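Long-range contact in caspase-1 subunit p19/18 (PDB 1M72), which probably cleaves target proteins as a cysteine protease of the caspase cascade that carries out apoptosis in an insect cell: residues Asn21-Arg32 with Leu259-Lys268. Residues are numbered along the deposited sequence; the frame is centred on the assembly and turned at random.
Sequences NAPYYNMNHKHR and LTRLLVFGKK. With EDO (1,2-ethanediol), chain H.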
# COMPACT_ATOMS: atom_id res chain seq x y z
N ASN C 21 10.55 -15.62 13.49
CA ASN C 21 10.98 -14.22 13.62
C ASN C 21 12.02 -13.71 12.64
O ASN C 21 12.68 -12.72 12.92
CB ASN C 21 11.48 -13.98 15.03
CG ASN C 21 10.48 -14.42 16.07
OD1 ASN C 21 9.34 -13.98 16.05
ND2 ASN C 21 10.91 -15.30 16.97
N ALA C 22 12.20 -14.38 11.52
CA ALA C 22 13.19 -13.91 10.57
C ALA C 22 12.83 -12.53 10.02
O ALA C 22 11.67 -12.24 9.76
CB ALA C 22 13.34 -14.93 9.41
N PRO C 23 13.82 -11.63 9.91
CA PRO C 23 13.56 -10.30 9.35
C PRO C 23 13.40 -10.40 7.83
O PRO C 23 12.76 -9.55 7.21
CB PRO C 23 14.81 -9.49 9.73
CG PRO C 23 15.86 -10.53 10.04
CD PRO C 23 15.07 -11.64 10.70
N TYR C 24 13.95 -11.45 7.23
CA TYR C 24 13.86 -11.58 5.76
C TYR C 24 13.11 -12.81 5.30
O TYR C 24 13.09 -13.79 6.02
CB TYR C 24 15.26 -11.65 5.13
CG TYR C 24 16.02 -10.38 5.24
CD1 TYR C 24 16.70 -10.05 6.42
CD2 TYR C 24 15.98 -9.46 4.21
CE1 TYR C 24 17.32 -8.80 6.58
CE2 TYR C 24 16.57 -8.21 4.35
CZ TYR C 24 17.24 -7.88 5.53
OH TYR C 24 17.77 -6.61 5.65
N TYR C 25 12.46 -12.75 4.13
CA TYR C 25 11.80 -13.95 3.60
C TYR C 25 12.92 -14.86 3.15
O TYR C 25 14.00 -14.38 2.79
CB TYR C 25 10.97 -13.65 2.36
CG TYR C 25 9.69 -12.94 2.64
CD1 TYR C 25 8.63 -13.62 3.27
CD2 TYR C 25 9.52 -11.59 2.28
CE1 TYR C 25 7.44 -12.98 3.56
CE2 TYR C 25 8.30 -10.92 2.55
CZ TYR C 25 7.27 -11.62 3.20
OH TYR C 25 6.11 -10.98 3.53
N ASN C 26 12.68 -16.17 3.14
CA ASN C 26 13.70 -17.12 2.69
C ASN C 26 13.62 -17.19 1.18
O ASN C 26 12.72 -17.78 0.62
CB ASN C 26 13.45 -18.51 3.33
CG ASN C 26 14.20 -19.67 2.59
OD1 ASN C 26 15.04 -19.44 1.72
ND2 ASN C 26 13.88 -20.92 2.95
N MET C 27 14.59 -16.57 0.53
CA MET C 27 14.65 -16.59 -0.92
C MET C 27 15.76 -17.55 -1.33
O MET C 27 16.44 -17.29 -2.32
CB MET C 27 14.96 -15.20 -1.47
CG MET C 27 14.00 -14.16 -1.03
SD MET C 27 12.29 -14.53 -1.50
CE MET C 27 12.44 -14.15 -3.24
N ASN C 28 15.94 -18.64 -0.60
CA ASN C 28 16.99 -19.57 -0.95
C ASN C 28 16.42 -20.94 -1.29
O ASN C 28 17.02 -21.96 -0.95
CB ASN C 28 18.03 -19.67 0.19
CG ASN C 28 19.27 -20.49 -0.22
OD1 ASN C 28 19.74 -20.41 -1.37
ND2 ASN C 28 19.81 -21.26 0.73
N HIS C 29 15.25 -20.96 -1.93
CA HIS C 29 14.60 -22.22 -2.35
C HIS C 29 15.28 -22.64 -3.66
O HIS C 29 16.05 -21.88 -4.24
CB HIS C 29 13.09 -22.04 -2.60
CG HIS C 29 12.30 -21.79 -1.36
ND1 HIS C 29 11.49 -22.76 -0.79
CD2 HIS C 29 12.18 -20.69 -0.58
CE1 HIS C 29 10.90 -22.26 0.28
NE2 HIS C 29 11.30 -21.01 0.44
N LYS C 30 14.98 -23.85 -4.12
CA LYS C 30 15.56 -24.34 -5.37
C LYS C 30 15.22 -23.37 -6.50
O LYS C 30 16.08 -23.00 -7.29
CB LYS C 30 15.00 -25.74 -5.67
CG LYS C 30 15.48 -26.34 -6.97
CD LYS C 30 14.83 -27.72 -7.30
CE LYS C 30 15.67 -28.40 -8.39
NZ LYS C 30 15.05 -29.64 -8.91
N HIS C 31 13.96 -22.96 -6.61
CA HIS C 31 13.60 -22.01 -7.68
C HIS C 31 13.12 -20.69 -7.15
O HIS C 31 12.57 -20.61 -6.04
CB HIS C 31 12.47 -22.56 -8.55
CG HIS C 31 12.74 -23.95 -9.05
ND1 HIS C 31 13.69 -24.22 -10.02
CD2 HIS C 31 12.21 -25.14 -8.69
CE1 HIS C 31 13.73 -25.52 -10.23
NE2 HIS C 31 12.85 -26.10 -9.44
N ARG C 32 13.32 -19.64 -7.95
CA ARG C 32 12.81 -18.30 -7.61
C ARG C 32 11.27 -18.40 -7.60
O ARG C 32 10.59 -17.97 -6.66
CB ARG C 32 13.19 -17.31 -8.70
CG ARG C 32 12.66 -15.93 -8.47
CD ARG C 32 13.75 -14.99 -7.97
NE ARG C 32 14.10 -15.20 -6.57
CZ ARG C 32 15.27 -14.85 -6.03
NH1 ARG C 32 16.25 -14.28 -6.76
NH2 ARG C 32 15.46 -15.05 -4.73
N LEU C 259 3.27 -7.30 3.34
CA LEU C 259 4.50 -8.04 3.64
C LEU C 259 4.86 -8.02 5.12
O LEU C 259 4.90 -6.98 5.76
CB LEU C 259 5.67 -7.49 2.83
CG LEU C 259 5.48 -7.60 1.31
CD1 LEU C 259 6.76 -7.19 0.66
CD2 LEU C 259 5.08 -9.06 0.84
N THR C 260 5.10 -9.20 5.67
CA THR C 260 5.45 -9.32 7.09
C THR C 260 6.99 -9.43 7.31
O THR C 260 7.48 -9.49 8.44
CB THR C 260 4.75 -10.54 7.68
OG1 THR C 260 5.18 -11.71 6.97
CG2 THR C 260 3.21 -10.42 7.55
N ARG C 261 7.74 -9.52 6.22
CA ARG C 261 9.18 -9.60 6.30
C ARG C 261 9.74 -8.79 5.13
O ARG C 261 9.00 -8.37 4.24
CB ARG C 261 9.66 -11.06 6.21
CG ARG C 261 8.95 -12.03 7.17
CD ARG C 261 9.58 -13.41 7.06
NE ARG C 261 8.78 -14.41 7.76
CZ ARG C 261 8.63 -14.46 9.09
NH1 ARG C 261 9.25 -13.58 9.90
NH2 ARG C 261 7.82 -15.37 9.61
N LEU C 262 11.05 -8.55 5.14
CA LEU C 262 11.68 -7.78 4.10
C LEU C 262 11.97 -8.72 2.96
O LEU C 262 12.24 -9.89 3.16
CB LEU C 262 12.98 -7.13 4.60
CG LEU C 262 12.93 -5.99 5.62
CD1 LEU C 262 14.33 -5.77 6.12
CD2 LEU C 262 12.41 -4.70 5.01
N LEU C 263 11.88 -8.20 1.75
CA LEU C 263 12.14 -9.02 0.58
C LEU C 263 13.36 -8.56 -0.24
O LEU C 263 13.35 -7.51 -0.88
CB LEU C 263 10.89 -9.10 -0.32
CG LEU C 263 11.07 -9.73 -1.71
CD1 LEU C 263 11.84 -11.04 -1.65
CD2 LEU C 263 9.72 -9.95 -2.31
N VAL C 264 14.43 -9.34 -0.17
CA VAL C 264 15.65 -9.08 -0.93
C VAL C 264 15.84 -10.34 -1.77
O VAL C 264 15.95 -11.44 -1.24
CB VAL C 264 16.83 -8.86 0.00
CG1 VAL C 264 18.14 -9.08 -0.75
CG2 VAL C 264 16.75 -7.44 0.58
N PHE C 265 15.83 -10.20 -3.09
CA PHE C 265 15.95 -11.36 -3.96
C PHE C 265 17.24 -12.20 -3.83
O PHE C 265 17.16 -13.44 -3.81
CB PHE C 265 15.73 -10.97 -5.43
CG PHE C 265 14.27 -10.77 -5.79
CD1 PHE C 265 13.35 -11.80 -5.60
CD2 PHE C 265 13.81 -9.54 -6.28
CE1 PHE C 265 11.98 -11.61 -5.90
CE2 PHE C 265 12.46 -9.33 -6.59
CZ PHE C 265 11.54 -10.36 -6.40
N GLY C 266 18.39 -11.53 -3.74
CA GLY C 266 19.65 -12.22 -3.64
C GLY C 266 19.95 -12.76 -5.01
O GLY C 266 19.35 -12.31 -5.96
N LYS C 267 20.88 -13.70 -5.12
CA LYS C 267 21.17 -14.29 -6.41
C LYS C 267 21.00 -15.78 -6.17
O LYS C 267 21.44 -16.30 -5.15
CB LYS C 267 22.61 -14.04 -6.86
CG LYS C 267 23.15 -12.67 -6.56
CD LYS C 267 24.50 -12.44 -7.26
CE LYS C 267 24.34 -11.59 -8.52
NZ LYS C 267 23.85 -10.20 -8.24
N LYS C 268 20.34 -16.45 -7.10
CA LYS C 268 20.16 -17.87 -6.98
C LYS C 268 21.57 -18.51 -7.14
O LYS C 268 22.00 -19.27 -6.22
CB LYS C 268 19.20 -18.35 -8.08
CG LYS C 268 17.81 -17.68 -8.06
CD LYS C 268 16.75 -18.52 -7.31
CE LYS C 268 17.07 -18.69 -5.85
NZ LYS C 268 16.04 -19.42 -5.08
C1 EDO H . 10.00 -17.62 2.79
O1 EDO H . 9.48 -16.80 3.82
C2 EDO H . 10.16 -16.82 1.53
O2 EDO H . 10.04 -17.71 0.44
O HOH W 1 14.40 -11.90 1.37
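Lys268 and Arg32 make the charged end of this contact. Lys268 NZ donates to His29 O at 2.6 Å, tilted 32° from the carbonyl plane, and Arg32 NH2 donates to Phe265 O. Both cations also form salt bridges to Asp99, which draws them to one carboxylate. The Arg32 guanidinium lies between Phe265 CD1, 3.6 Å above one face, and Lys268 CD over the opposite one.

Further along, Tyr24 and Leu262 form a single backbone bridge: Leu262 N donates to Pro23 O in a nearly straight bond (175°), and Tyr25 N to Leu262 O at 3.0 Å. One water continues the link, accepting from Val264 N and probably donating to Tyr25 O. Arg261, extended from CG to NE, sends NH1 to a lone pair of Ala22 O at 2.8 Å, while its CB sits over the Tyr25 ring, 3.7 Å from the centroid, a CH-pi contact. Tyr25 OH accepts from Thr260 N at 3.0 Å, and Asp181 bonds the same hydroxyl.

Apolar packing fills in the middle. Bends at chi2 and chi3 curl Met27 until CE meets Phe265 CD1 at 3.5 Å and SD meets Leu263 CD1. The contact thus pairs the segment entering strand 31-39 with the C-terminal tail after strand 254-257, the outermost of this chain, across one end of this chain's six-stranded caspase sheet.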